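Local structure of lipolytic enzyme (Clostridium thermocellum, 2VPT) at residues T5-P10 with N83-F88; V87-G92 with T105-L110; V121-A126 with K154-V159. The protein probably removes acetyl groups from xylan, as the SGNH-hydrolase catalytic domain of a cellulosomal family 3 carbohydrate esterase. One frame throughout, in Å; residues are numbered along the deposited sequence. Where two conformers were deposited one is given.

Contact 1. Residues T5-P10 with N83-F88; sequences TIKIMP and NPDVVF
Ile8 pairs with Val86, Met9 with Val87 and Pro10 with Phe88 in a parallel ladder whose two strand directions differ by 27°. The pairing belongs to the interior of the helix-flanked parallel sheet of the SGNH-hydrolase fold, and it illustrates how a side chain can extend such a ladder beyond the point where the regular strand begins. Lys7 O grips two amides at once: Val86 N at 3.1 Å, nearly along the C=O axis, and Asp85 N at 2.8 Å, tilted from the carbonyl plane. Asp85 repays the bond. Its CG stands beside its own backbone N (chi1 -58°), which turns OD2 to the neighbouring strand, where Asp85 OD2 takes Lys7 N at 2.9 Å in an almost straight bond (171°) on the anti side of the carboxylate. A side-chain oxygen thus does the work of a main-chain acceptor. The ladder continues from Val86 O to Met9 N and from Met9 O to Phe88 N.

Selenomethionine Met9 lies on the face covered by helix 68-82, its CB 3.8 Å from Pro84 CB. Helix 181-203 covers the other face, where Ile6 CG2 meets Val86 CG2 at 3.9 Å. Here too Phe88 stacks with Trp191, and Ile8 CG2 sits over the centre of the Phe88 ring in a CH-pi contact, 3.5 Å from the centroid.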
ATOM      1  N   THR A   5      23.628 -12.900  -0.658  1.00 22.51           N
ATOM      2  CA  THR A   5      22.304 -12.258  -0.645  1.00 20.46           C
ATOM      3  C   THR A   5      22.286 -11.161  -1.698  1.00 18.83           C
ATOM      4  O   THR A   5      23.190 -10.329  -1.742  1.00 20.28           O
ATOM      5  CB  THR A   5      21.939 -11.658   0.727  1.00 20.35           C
ATOM      6  OG1 THR A   5      21.802 -12.710   1.695  1.00 21.41           O
ATOM      7  CG2 THR A   5      20.618 -10.891   0.661  1.00 20.42           C
ATOM      8  N   ILE A   6      21.253 -11.200  -2.542  1.00 16.43           N
ATOM      9  CA  ILE A   6      21.039 -10.221  -3.613  0.50 15.66           C
ATOM     10  C   ILE A   6      19.980  -9.209  -3.164  1.00 14.47           C
ATOM     11  O   ILE A   6      18.856  -9.601  -2.858  1.00 14.69           O
ATOM     12  CB  ILE A   6      20.525 -10.909  -4.909  0.50 15.75           C
ATOM     13  CG1 ILE A   6      21.382 -12.128  -5.278  0.50 16.45           C
ATOM     14  CG2 ILE A   6      20.482  -9.910  -6.076  0.50 15.35           C
ATOM     15  CD1 ILE A   6      20.898 -12.853  -6.493  0.50 16.43           C
ATOM     16  N   LYS A   7      20.342  -7.931  -3.120  1.00 13.56           N
ATOM     17  CA  LYS A   7      19.389  -6.854  -2.820  1.00 13.26           C
ATOM     18  C   LYS A   7      18.738  -6.405  -4.120  1.00 12.54           C
ATOM     19  O   LYS A   7      19.424  -5.982  -5.060  1.00 12.86           O
ATOM     20  CB  LYS A   7      20.078  -5.664  -2.160  1.00 13.23           C
ATOM     21  CG  LYS A   7      20.553  -5.942  -0.735  1.00 14.39           C
ATOM     22  CD  LYS A   7      21.210  -4.725  -0.108  1.00 17.33           C
ATOM     23  CE  LYS A   7      21.497  -4.945   1.371  1.00 22.71           C
ATOM     24  NZ  LYS A   7      22.022  -3.719   2.049  1.00 27.56           N
ATOM     25  N   ILE A   8      17.418  -6.521  -4.177  1.00 11.15           N
ATOM     26  CA  ILE A   8      16.637  -6.182  -5.347  1.00 11.17           C
ATOM     27  C   ILE A   8      15.652  -5.086  -4.972  1.00 10.79           C
ATOM     28  O   ILE A   8      14.910  -5.236  -4.008  1.00 10.63           O
ATOM     29  CB  ILE A   8      15.840  -7.384  -5.890  1.00 10.82           C
ATOM     30  CG1 ILE A   8      16.775  -8.558  -6.232  1.00 12.37           C
ATOM     31  CG2 ILE A   8      15.031  -6.933  -7.108  1.00 12.41           C
ATOM     32  CD1 ILE A   8      16.072  -9.836  -6.695  1.00 12.78           C
HETATM   33  N   MSE A   9      15.659  -3.980  -5.714  1.00 10.51           N
HETATM   34  CA  MSE A   9      14.725  -2.891  -5.476  1.00 11.76           C
HETATM   35  C   MSE A   9      13.643  -2.885  -6.547  1.00  9.81           C
HETATM   36  O   MSE A   9      13.907  -2.523  -7.700  1.00 10.19           O
HETATM   37  CB  MSE A   9      15.439  -1.552  -5.486  1.00 10.90           C
HETATM   38  CG  MSE A   9      14.513  -0.409  -5.078  1.00 11.83           C
HETATM   39 SE   MSE A   9      15.355   1.309  -5.162  1.00 24.52          SE
HETATM   40  CE  MSE A   9      15.863   1.183  -4.107  1.00  2.00           C
ATOM     41  N   PRO A  10      12.413  -3.273  -6.178  1.00  8.85           N
ATOM     42  CA  PRO A  10      11.296  -3.129  -7.119  1.00  8.78           C
ATOM     43  C   PRO A  10      10.841  -1.677  -7.189  1.00  9.00           C
ATOM     44  O   PRO A  10      10.410  -1.128  -6.185  1.00 10.06           O
ATOM     45  CB  PRO A  10      10.197  -4.023  -6.511  1.00  9.36           C
ATOM     46  CG  PRO A  10      10.872  -4.805  -5.436  1.00 10.16           C
ATOM     47  CD  PRO A  10      11.973  -3.933  -4.932  1.00  9.53           C
ATOM     48  N   ASN A  83      21.052   0.979  -1.821  1.00 16.51           N
ATOM     49  CA  ASN A  83      22.189   0.364  -2.513  1.00 16.75           C
ATOM     50  C   ASN A  83      21.889  -1.033  -3.068  1.00 15.94           C
ATOM     51  O   ASN A  83      22.581  -1.999  -2.779  1.00 16.79           O
ATOM     52  CB  ASN A  83      23.433   0.350  -1.607  1.00 17.95           C
ATOM     53  CG  ASN A  83      24.707   0.069  -2.369  1.00 19.32           C
ATOM     54  OD1 ASN A  83      24.851   0.439  -3.534  1.00 21.20           O
ATOM     55  ND2 ASN A  83      25.644  -0.598  -1.707  1.00 23.06           N
ATOM     56  N   PRO A  84      20.862  -1.140  -3.909  1.00 14.50           N
ATOM     57  CA  PRO A  84      20.508  -2.445  -4.432  1.00 14.00           C
ATOM     58  C   PRO A  84      21.533  -2.985  -5.426  1.00 14.59           C
ATOM     59  O   PRO A  84      22.203  -2.214  -6.106  1.00 15.10           O
ATOM     60  CB  PRO A  84      19.201  -2.169  -5.169  1.00 13.28           C
ATOM     61  CG  PRO A  84      19.308  -0.746  -5.569  1.00 13.68           C
ATOM     62  CD  PRO A  84      20.004  -0.077  -4.455  1.00 13.82           C
ATOM     63  N   ASP A  85      21.608  -4.301  -5.521  1.00 13.59           N
ATOM     64  CA  ASP A  85      22.398  -4.968  -6.562  1.00 13.83           C
ATOM     65  C   ASP A  85      21.652  -4.986  -7.896  1.00 13.61           C
ATOM     66  O   ASP A  85      22.256  -4.934  -8.967  1.00 13.72           O
ATOM     67  CB  ASP A  85      22.724  -6.394  -6.124  1.00 14.21           C
ATOM     68  CG  ASP A  85      23.484  -6.435  -4.825  1.00 16.08           C
ATOM     69  OD1 ASP A  85      24.563  -5.813  -4.772  1.00 19.83           O
ATOM     70  OD2 ASP A  85      23.004  -7.060  -3.862  1.00 18.02           O
ATOM     71  N   VAL A  86      20.323  -5.034  -7.822  1.00 12.46           N
ATOM     72  CA  VAL A  86      19.453  -5.205  -8.969  1.00 12.08           C
ATOM     73  C   VAL A  86      18.250  -4.286  -8.770  1.00 11.31           C
ATOM     74  O   VAL A  86      17.755  -4.130  -7.642  1.00 11.14           O
ATOM     75  CB  VAL A  86      18.945  -6.668  -9.058  1.00 11.85           C
ATOM     76  CG1 VAL A  86      17.989  -6.873 -10.220  1.00 13.52           C
ATOM     77  CG2 VAL A  86      20.116  -7.654  -9.182  1.00 13.50           C
ATOM     78  N   VAL A  87      17.791  -3.681  -9.862  1.00 11.09           N
ATOM     79  CA  VAL A  87      16.568  -2.899  -9.884  1.00 10.55           C
ATOM     80  C   VAL A  87      15.602  -3.551 -10.859  1.00 10.38           C
ATOM     81  O   VAL A  87      15.985  -3.882 -11.981  1.00 11.16           O
ATOM     82  CB  VAL A  87      16.844  -1.430 -10.299  1.00 10.30           C
ATOM     83  CG1 VAL A  87      15.541  -0.664 -10.537  1.00 11.04           C
ATOM     84  CG2 VAL A  87      17.700  -0.766  -9.254  1.00 12.27           C
ATOM     85  N   PHE A  88      14.354  -3.729 -10.425  1.00 10.20           N
ATOM     86  CA  PHE A  88      13.267  -4.189 -11.260  1.00  9.91           C
ATOM     87  C   PHE A  88      12.408  -2.967 -11.549  1.00  9.50           C
ATOM     88  O   PHE A  88      11.631  -2.539 -10.689  1.00 10.38           O
ATOM     89  CB  PHE A  88      12.392  -5.228 -10.544  1.00  9.50           C
ATOM     90  CG  PHE A  88      13.001  -6.596 -10.353  1.00 10.55           C
ATOM     91  CD1 PHE A  88      14.133  -7.028 -11.020  1.00 10.85           C
ATOM     92  CD2 PHE A  88      12.363  -7.483  -9.496  1.00 11.17           C
ATOM     93  CE1 PHE A  88      14.616  -8.329 -10.821  1.00 11.18           C
ATOM     94  CE2 PHE A  88      12.849  -8.775  -9.298  1.00 12.28           C
ATOM     95  CZ  PHE A  88      13.963  -9.186  -9.970  1.00 11.59           C
TER

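Contact 2. Residues V87-G92 with T105-L110; sequences VFLWIG and TGLSNL
Leu89 and Leu110 share one leucine shape, with CG opposite the backbone N (chi1 -179° and 175°), and this extends the two side chains until they meet tip to tip, CD2 to CD2 at 4.0 Å. Ile91 has a different torsion: CG1 takes the place opposite N, which leaves CG2 in the crowded position between N and the carbonyl carbon and presents that methyl to the helix. The arrangement is an example of helix-on-sheet packing within a beta-alpha-beta crossover: the connection from strand 86-90 to its parallel neighbour 122-126 runs through helices 93-99 and 104-117, the latter packing here.

The contact is wholly apolar and small, burying 150 Å² in all. Leu107 and Leu110 stand three residues apart on the helix, and each offers one methyl, CD1 and CD2 respectively, to both Leu89 and Ile91. Ile91 and Leu107 slide past each other in opposite directions, CG2 lying 4.0 Å from CD1. Against Leu110, Ile91 crosses at about a right angle, with CG2 at 4.1 Å from CD2. The backbones stay well apart, the nearest CA atoms, those of Leu89 and Leu110, being separated by 9.9 Å, so the contact rests on side-chain methyls.

Neighbouring strands and a second helix on the same face complete the surroundings. Helix 68-82 brings Ile68 against both Ile91 and Leu107, while Val11 and Leu123 of the adjoining strands touch Leu89. Beyond Ile91 the chain reaches Gly92, the N-cap of the next helix. Across the group of methyls, Leu89 CD2 lies 4.2 Å from Leu107 CD1.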
ATOM      1  N   VAL A  87      17.791  -3.681  -9.862  1.00 11.09           N
ATOM      2  CA  VAL A  87      16.568  -2.899  -9.884  1.00 10.55           C
ATOM      3  C   VAL A  87      15.602  -3.551 -10.859  1.00 10.38           C
ATOM      4  O   VAL A  87      15.985  -3.882 -11.981  1.00 11.16           O
ATOM      5  CB  VAL A  87      16.844  -1.430 -10.299  1.00 10.30           C
ATOM      6  CG1 VAL A  87      15.541  -0.664 -10.537  1.00 11.04           C
ATOM      7  CG2 VAL A  87      17.700  -0.766  -9.254  1.00 12.27           C
ATOM      8  N   PHE A  88      14.354  -3.729 -10.425  1.00 10.20           N
ATOM      9  CA  PHE A  88      13.267  -4.189 -11.260  1.00  9.91           C
ATOM     10  C   PHE A  88      12.408  -2.967 -11.549  1.00  9.50           C
ATOM     11  O   PHE A  88      11.631  -2.539 -10.689  1.00 10.38           O
ATOM     12  CB  PHE A  88      12.392  -5.228 -10.544  1.00  9.50           C
ATOM     13  CG  PHE A  88      13.001  -6.596 -10.353  1.00 10.55           C
ATOM     14  CD1 PHE A  88      14.133  -7.028 -11.020  1.00 10.85           C
ATOM     15  CD2 PHE A  88      12.363  -7.483  -9.496  1.00 11.17           C
ATOM     16  CE1 PHE A  88      14.616  -8.329 -10.821  1.00 11.18           C
ATOM     17  CE2 PHE A  88      12.849  -8.775  -9.298  1.00 12.28           C
ATOM     18  CZ  PHE A  88      13.963  -9.186  -9.970  1.00 11.59           C
ATOM     19  N   LEU A  89      12.539  -2.397 -12.743  1.00  9.47           N
ATOM     20  CA  LEU A  89      11.843  -1.155 -13.087  1.00  9.36           C
ATOM     21  C   LEU A  89      10.622  -1.452 -13.955  1.00  9.27           C
ATOM     22  O   LEU A  89      10.720  -2.100 -14.992  1.00 10.35           O
ATOM     23  CB  LEU A  89      12.817  -0.214 -13.812  1.00  9.36           C
ATOM     24  CG  LEU A  89      12.254   1.145 -14.218  1.00  9.41           C
ATOM     25  CD1 LEU A  89      11.884   1.965 -12.991  1.00 10.16           C
ATOM     26  CD2 LEU A  89      13.235   1.902 -15.085  1.00 10.91           C
ATOM     27  N   TRP A  90       9.471  -0.955 -13.540  1.00  8.51           N
ATOM     28  CA  TRP A  90       8.224  -1.173 -14.251  1.00  8.76           C
ATOM     29  C   TRP A  90       7.436   0.121 -14.157  1.00  8.72           C
ATOM     30  O   TRP A  90       6.769   0.393 -13.150  1.00  8.88           O
ATOM     31  CB  TRP A  90       7.473  -2.373 -13.647  1.00  9.27           C
ATOM     32  CG  TRP A  90       6.247  -2.773 -14.396  1.00  9.37           C
ATOM     33  CD1 TRP A  90       5.847  -2.328 -15.622  1.00  9.91           C
ATOM     34  CD2 TRP A  90       5.251  -3.708 -13.971  1.00  9.25           C
ATOM     35  NE1 TRP A  90       4.660  -2.909 -15.973  1.00 10.80           N
ATOM     36  CE2 TRP A  90       4.283  -3.783 -14.985  1.00  9.29           C
ATOM     37  CE3 TRP A  90       5.089  -4.499 -12.834  1.00 10.13           C
ATOM     38  CZ2 TRP A  90       3.173  -4.604 -14.887  1.00 10.44           C
ATOM     39  CZ3 TRP A  90       3.984  -5.321 -12.754  1.00 11.35           C
ATOM     40  CH2 TRP A  90       3.047  -5.367 -13.766  1.00 10.35           C
ATOM     41  N   ILE A  91       7.521   0.938 -15.213  1.00  8.99           N
ATOM     42  CA  ILE A  91       7.046   2.318 -15.120  1.00  9.47           C
ATOM     43  C   ILE A  91       6.674   2.880 -16.486  1.00  9.62           C
ATOM     44  O   ILE A  91       7.156   2.412 -17.522  1.00 10.26           O
ATOM     45  CB  ILE A  91       8.142   3.175 -14.447  1.00  9.70           C
ATOM     46  CG1 ILE A  91       7.601   4.474 -13.839  1.00  9.34           C
ATOM     47  CG2 ILE A  91       9.301   3.425 -15.387  1.00 10.79           C
ATOM     48  CD1 ILE A  91       6.676   4.286 -12.647  1.00  9.99           C
ATOM     49  N   GLY A  92       5.775   3.864 -16.474  1.00  9.69           N
ATOM     50  CA  GLY A  92       5.427   4.648 -17.669  1.00 10.50           C
ATOM     51  C   GLY A  92       3.990   4.544 -18.096  1.00 11.03           C
ATOM     52  O   GLY A  92       3.531   5.332 -18.922  1.00 11.73           O
ATOM     53  N   THR A 105      11.229   8.994 -24.323  1.00 16.96           N
ATOM     54  CA  THR A 105      12.415   9.737 -23.941  1.00 17.14           C
ATOM     55  C   THR A 105      12.649   9.736 -22.424  1.00 16.29           C
ATOM     56  O   THR A 105      13.788   9.606 -21.955  1.00 16.21           O
ATOM     57  CB  THR A 105      12.368  11.200 -24.471  1.00 18.30           C
ATOM     58  OG1 THR A 105      12.382  11.180 -25.902  1.00 20.78           O
ATOM     59  CG2 THR A 105      13.552  11.977 -23.973  1.00 20.30           C
ATOM     60  N   GLY A 106      11.570   9.865 -21.661  1.00 15.83           N
ATOM     61  CA  GLY A 106      11.663   9.822 -20.210  1.00 15.21           C
ATOM     62  C   GLY A 106      12.197   8.489 -19.706  1.00 14.10           C
ATOM     63  O   GLY A 106      13.050   8.467 -18.824  1.00 13.69           O
ATOM     64  N   LEU A 107      11.719   7.394 -20.291  1.00 13.21           N
ATOM     65  CA  LEU A 107      12.198   6.058 -19.897  1.00 13.05           C
ATOM     66  C   LEU A 107      13.690   5.905 -20.211  1.00 14.13           C
ATOM     67  O   LEU A 107      14.467   5.442 -19.382  1.00 13.53           O
ATOM     68  CB  LEU A 107      11.378   4.969 -20.575  1.00 12.59           C
ATOM     69  CG  LEU A 107      11.779   3.540 -20.192  1.00 12.30           C
ATOM     70  CD1 LEU A 107      11.549   3.297 -18.686  1.00 14.10           C
ATOM     71  CD2 LEU A 107      11.022   2.543 -21.060  1.00 13.70           C
ATOM     72  N   SER A 108      14.083   6.314 -21.418  1.00 14.53           N
ATOM     73  CA  SER A 108      15.473   6.228 -21.841  1.00 15.64           C
ATOM     74  C   SER A 108      16.361   7.008 -20.890  1.00 15.14           C
ATOM     75  O   SER A 108      17.407   6.532 -20.458  1.00 15.58           O
ATOM     76  CB  SER A 108      15.617   6.792 -23.264  1.00 16.08           C
ATOM     77  OG  SER A 108      16.954   6.646 -23.732  1.00 20.38           O
ATOM     78  N   ASN A 109      15.940   8.228 -20.563  1.00 15.40           N
ATOM     79  CA  ASN A 109      16.705   9.073 -19.661  1.00 15.80           C
ATOM     80  C   ASN A 109      16.768   8.518 -18.237  1.00 15.53           C
ATOM     81  O   ASN A 109      17.779   8.652 -17.562  1.00 16.33           O
ATOM     82  CB  ASN A 109      16.149  10.508 -19.643  1.00 16.70           C
ATOM     83  CG  ASN A 109      16.363  11.231 -20.948  1.00 19.38           C
ATOM     84  OD1 ASN A 109      17.183  10.818 -21.779  1.00 22.39           O
ATOM     85  ND2 ASN A 109      15.607  12.301 -21.150  1.00 21.69           N
ATOM     86  N   LEU A 110      15.665   7.925 -17.779  1.00 14.69           N
ATOM     87  CA  LEU A 110      15.643   7.311 -16.455  1.00 14.10           C
ATOM     88  C   LEU A 110      16.606   6.127 -16.358  1.00 14.09           C
ATOM     89  O   LEU A 110      17.290   5.985 -15.360  1.00 14.55           O
ATOM     90  CB  LEU A 110      14.208   6.902 -16.099  1.00 13.47           C
ATOM     91  CG  LEU A 110      14.037   6.131 -14.780  1.00 12.75           C
ATOM     92  CD1 LEU A 110      14.594   6.924 -13.601  1.00 14.06           C
ATOM     93  CD2 LEU A 110      12.563   5.840 -14.571  1.00 13.39           C
TER

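Contact 3. Residues V121-A126 with K154-V159; sequences VTLFVA and KKVYFV
Leu123, Val125 and Val156 form one tightly packed part of this strand pair, on the face covered by helices 104-117 and 142-151. Val156 CG2 touches both of the others, 3.9 Å from Leu123 CD2 and 3.8 Å from Val125 CG2, the three methyls forming a triangle. The chi1 of Val156, 60°, sends CG2 opposite the backbone N and so to the neighbouring strand. The reverse face, under helix 181-203, is equally close. There Val159 CG2 lies 3.8 Å from Phe124 CD1; Val159 is also bridged to Ala126, the last pair of the ladder. Tyr157, though partly exposed, packs closely here too, its CB 3.7 Å from Phe124 CD1, while the two rings meet obliquely, planes at 37° and centroids 5.5 Å apart. Thr122 CG2 comes up at the edge of the tyrosine ring, near its plane.

Between the two faces runs a regular parallel ladder: Leu123 N to Lys155 O, Tyr157 N to Leu123 O, Val125 N to Tyr157 O and Val159 N to Val125 O, the last three all 2.9 Å long. Strand 156-159 pairs in the chain's main sheet with strand 122-126 and ends its row of parallel strands. It is reached by a second beta-alpha-beta crossover, through helix 142-151, in the three-layered SGNH-hydrolase fold.

Packing loosens at the start of the pair, where Lys155, the centre of an inverse gamma turn, lies on the solvent side: its carbonyl joins the ladder while its extended chain leads away, leaving Lys155 CB 4.1 Å from Val121 O.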
ATOM      1  N   VAL A 121      25.091  -1.485 -11.090  1.00 17.39           N
ATOM      2  CA  VAL A 121      23.795  -2.112 -10.888  1.00 16.77           C
ATOM      3  C   VAL A 121      23.396  -2.937 -12.111  1.00 16.33           C
ATOM      4  O   VAL A 121      23.850  -2.696 -13.229  1.00 17.45           O
ATOM      5  CB  VAL A 121      22.716  -1.053 -10.552  1.00 15.79           C
ATOM      6  CG1 VAL A 121      22.178  -0.366 -11.815  1.00 16.14           C
ATOM      7  CG2 VAL A 121      21.575  -1.688  -9.763  1.00 16.88           C
ATOM      8  N   THR A 122      22.561  -3.940 -11.884  1.00 15.29           N
ATOM      9  CA  THR A 122      21.905  -4.676 -12.945  1.00 14.65           C
ATOM     10  C   THR A 122      20.455  -4.218 -12.983  1.00 13.47           C
ATOM     11  O   THR A 122      19.779  -4.184 -11.949  1.00 13.58           O
ATOM     12  CB  THR A 122      22.011  -6.185 -12.717  1.00 15.36           C
ATOM     13  OG1 THR A 122      23.393  -6.563 -12.821  1.00 17.82           O
ATOM     14  CG2 THR A 122      21.190  -6.984 -13.724  1.00 16.82           C
ATOM     15  N   LEU A 123      19.984  -3.868 -14.173  1.00 12.33           N
ATOM     16  CA  LEU A 123      18.657  -3.274 -14.350  1.00 11.60           C
ATOM     17  C   LEU A 123      17.787  -4.116 -15.268  1.00 11.74           C
ATOM     18  O   LEU A 123      18.200  -4.510 -16.355  1.00 12.75           O
ATOM     19  CB  LEU A 123      18.797  -1.853 -14.919  1.00 12.17           C
ATOM     20  CG  LEU A 123      17.509  -1.067 -15.194  1.00 11.94           C
ATOM     21  CD1 LEU A 123      16.698  -0.772 -13.927  1.00 12.03           C
ATOM     22  CD2 LEU A 123      17.822   0.258 -15.912  1.00 13.37           C
ATOM     23  N   PHE A 124      16.581  -4.408 -14.807  1.00 10.85           N
ATOM     24  CA  PHE A 124      15.537  -5.037 -15.599  1.00 10.89           C
ATOM     25  C   PHE A 124      14.434  -4.028 -15.825  1.00 10.49           C
ATOM     26  O   PHE A 124      14.024  -3.338 -14.896  1.00 11.31           O
ATOM     27  CB  PHE A 124      14.984  -6.266 -14.873  1.00 11.36           C
ATOM     28  CG  PHE A 124      15.966  -7.391 -14.772  1.00 11.53           C
ATOM     29  CD1 PHE A 124      16.084  -8.289 -15.800  1.00 11.87           C
ATOM     30  CD2 PHE A 124      16.805  -7.525 -13.682  1.00 11.46           C
ATOM     31  CE1 PHE A 124      16.987  -9.327 -15.743  1.00 12.16           C
ATOM     32  CE2 PHE A 124      17.726  -8.567 -13.622  1.00 12.08           C
ATOM     33  CZ  PHE A 124      17.805  -9.466 -14.657  1.00 12.82           C
ATOM     34  N   VAL A 125      13.973  -3.943 -17.069  1.00 10.47           N
ATOM     35  CA  VAL A 125      12.920  -3.015 -17.474  1.00 10.80           C
ATOM     36  C   VAL A 125      11.778  -3.815 -18.072  1.00 10.76           C
ATOM     37  O   VAL A 125      11.985  -4.548 -19.045  1.00 11.03           O
ATOM     38  CB  VAL A 125      13.441  -1.990 -18.491  1.00 10.72           C
ATOM     39  CG1 VAL A 125      12.300  -1.062 -18.933  1.00 12.34           C
ATOM     40  CG2 VAL A 125      14.599  -1.181 -17.873  1.00 11.71           C
ATOM     41  N   ALA A 126      10.581  -3.660 -17.507  1.00 10.22           N
ATOM     42  CA  ALA A 126       9.388  -4.381 -17.940  1.00 10.31           C
ATOM     43  C   ALA A 126       8.434  -3.548 -18.794  1.00 10.28           C
ATOM     44  O   ALA A 126       8.310  -2.336 -18.602  1.00 11.22           O
ATOM     45  CB  ALA A 126       8.630  -4.900 -16.729  1.00 10.48           C
ATOM     46  N   LYS A 154      25.591  -1.691 -21.555  1.00 22.73           N
ATOM     47  CA  LYS A 154      24.889  -1.564 -20.267  1.00 21.70           C
ATOM     48  C   LYS A 154      24.220  -2.863 -19.858  1.00 20.28           C
ATOM     49  O   LYS A 154      23.643  -3.573 -20.683  1.00 19.54           O
ATOM     50  CB  LYS A 154      23.840  -0.449 -20.324  1.00 21.82           C
ATOM     51  CG  LYS A 154      24.422   0.963 -20.364  1.00 24.27           C
ATOM     52  CD  LYS A 154      25.123   1.316 -19.053  1.00 26.41           C
ATOM     53  CE  LYS A 154      25.273   2.819 -18.837  1.00 27.81           C
ATOM     54  NZ  LYS A 154      26.375   3.419 -19.642  1.00 30.06           N
ATOM     55  N   LYS A 155      24.291  -3.151 -18.561  1.00 19.23           N
ATOM     56  CA  LYS A 155      23.650  -4.324 -17.990  1.00 18.78           C
ATOM     57  C   LYS A 155      22.156  -4.046 -17.745  1.00 17.46           C
ATOM     58  O   LYS A 155      21.703  -3.957 -16.600  1.00 16.06           O
ATOM     59  CB  LYS A 155      24.382  -4.746 -16.704  1.00 19.03           C
ATOM     60  CG  LYS A 155      25.819  -5.224 -16.968  1.00 20.65           C
ATOM     61  CD  LYS A 155      26.578  -5.531 -15.693  1.00 21.96           C
ATOM     62  CE  LYS A 155      27.903  -6.201 -16.005  1.00 25.20           C
ATOM     63  NZ  LYS A 155      28.725  -6.404 -14.787  1.00 27.40           N
ATOM     64  N   VAL A 156      21.412  -3.909 -18.842  1.00 16.04           N
ATOM     65  CA  VAL A 156      19.961  -3.684 -18.822  1.00 15.29           C
ATOM     66  C   VAL A 156      19.276  -4.742 -19.684  1.00 15.12           C
ATOM     67  O   VAL A 156      19.746  -5.069 -20.788  1.00 15.80           O
ATOM     68  CB  VAL A 156      19.589  -2.241 -19.262  1.00 15.73           C
ATOM     69  CG1 VAL A 156      20.070  -1.950 -20.696  1.00 16.80           C
ATOM     70  CG2 VAL A 156      18.090  -1.986 -19.118  1.00 15.48           C
ATOM     71  N   TYR A 157      18.172  -5.286 -19.181  1.00 13.52           N
ATOM     72  CA  TYR A 157      17.517  -6.442 -19.767  1.00 13.46           C
ATOM     73  C   TYR A 157      16.021  -6.217 -19.778  1.00 12.76           C
ATOM     74  O   TYR A 157      15.471  -5.673 -18.823  1.00 13.38           O
ATOM     75  CB  TYR A 157      17.856  -7.701 -18.940  1.00 14.80           C
ATOM     76  CG  TYR A 157      19.346  -7.894 -18.802  1.00 16.19           C
ATOM     77  CD1 TYR A 157      20.072  -8.526 -19.808  1.00 18.16           C
ATOM     78  CD2 TYR A 157      20.037  -7.402 -17.703  1.00 17.77           C
ATOM     79  CE1 TYR A 157      21.447  -8.684 -19.703  1.00 19.32           C
ATOM     80  CE2 TYR A 157      21.420  -7.552 -17.586  1.00 18.63           C
ATOM     81  CZ  TYR A 157      22.115  -8.187 -18.597  1.00 19.31           C
ATOM     82  OH  TYR A 157      23.488  -8.344 -18.499  1.00 21.35           O
ATOM     83  N   PHE A 158      15.371  -6.635 -20.853  1.00 12.72           N
ATOM     84  CA  PHE A 158      13.944  -6.469 -21.053  1.00 13.12           C
ATOM     85  C   PHE A 158      13.180  -7.642 -20.460  1.00 12.80           C
ATOM     86  O   PHE A 158      13.536  -8.801 -20.647  1.00 14.02           O
ATOM     87  CB  PHE A 158      13.653  -6.349 -22.563  1.00 13.66           C
ATOM     88  CG  PHE A 158      12.198  -6.225 -22.916  1.00 13.87           C
ATOM     89  CD1 PHE A 158      11.396  -5.235 -22.363  1.00 13.71           C
ATOM     90  CD2 PHE A 158      11.634  -7.078 -23.838  1.00 14.99           C
ATOM     91  CE1 PHE A 158      10.065  -5.139 -22.717  1.00 14.22           C
ATOM     92  CE2 PHE A 158      10.314  -6.975 -24.197  1.00 14.08           C
ATOM     93  CZ  PHE A 158       9.523  -6.005 -23.631  1.00 14.36           C
ATOM     94  N   VAL A 159      12.109  -7.335 -19.747  1.00 11.79           N
ATOM     95  CA  VAL A 159      11.208  -8.328 -19.189  1.00 12.11           C
ATOM     96  C   VAL A 159       9.862  -8.162 -19.877  1.00 12.17           C
ATOM     97  O   VAL A 159       9.149  -7.172 -19.670  1.00 11.42           O
ATOM     98  CB  VAL A 159      11.078  -8.174 -17.666  1.00 12.18           C
ATOM     99  CG1 VAL A 159      10.070  -9.190 -17.111  1.00 12.42           C
ATOM    100  CG2 VAL A 159      12.461  -8.304 -17.003  1.00 12.88           C
TER

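Followed from the N terminus, the chain first closes on itself at contact 1, where residues 83-88 return beside 5-10 after a 72-residue excursion. The segments of contacts 1 and 2 share Val87 and Phe88, and Leu89 and Ile91 just beyond them carry the chain to the helix, closing a short loop of 12 residues. Contact 3 encloses 27 residues between its segments. Contact 2 starts on the segment that closes contact 1, and contact 3 follows after both; none encloses another. Backbone bonds unite them: Val87 N probably reaches Thr122 O, and Leu89 N Phe124 O, so strands 5-12, 86-90, 122-126 and 156-159 form one continuous parallel row, with helix 104-117 packed against it.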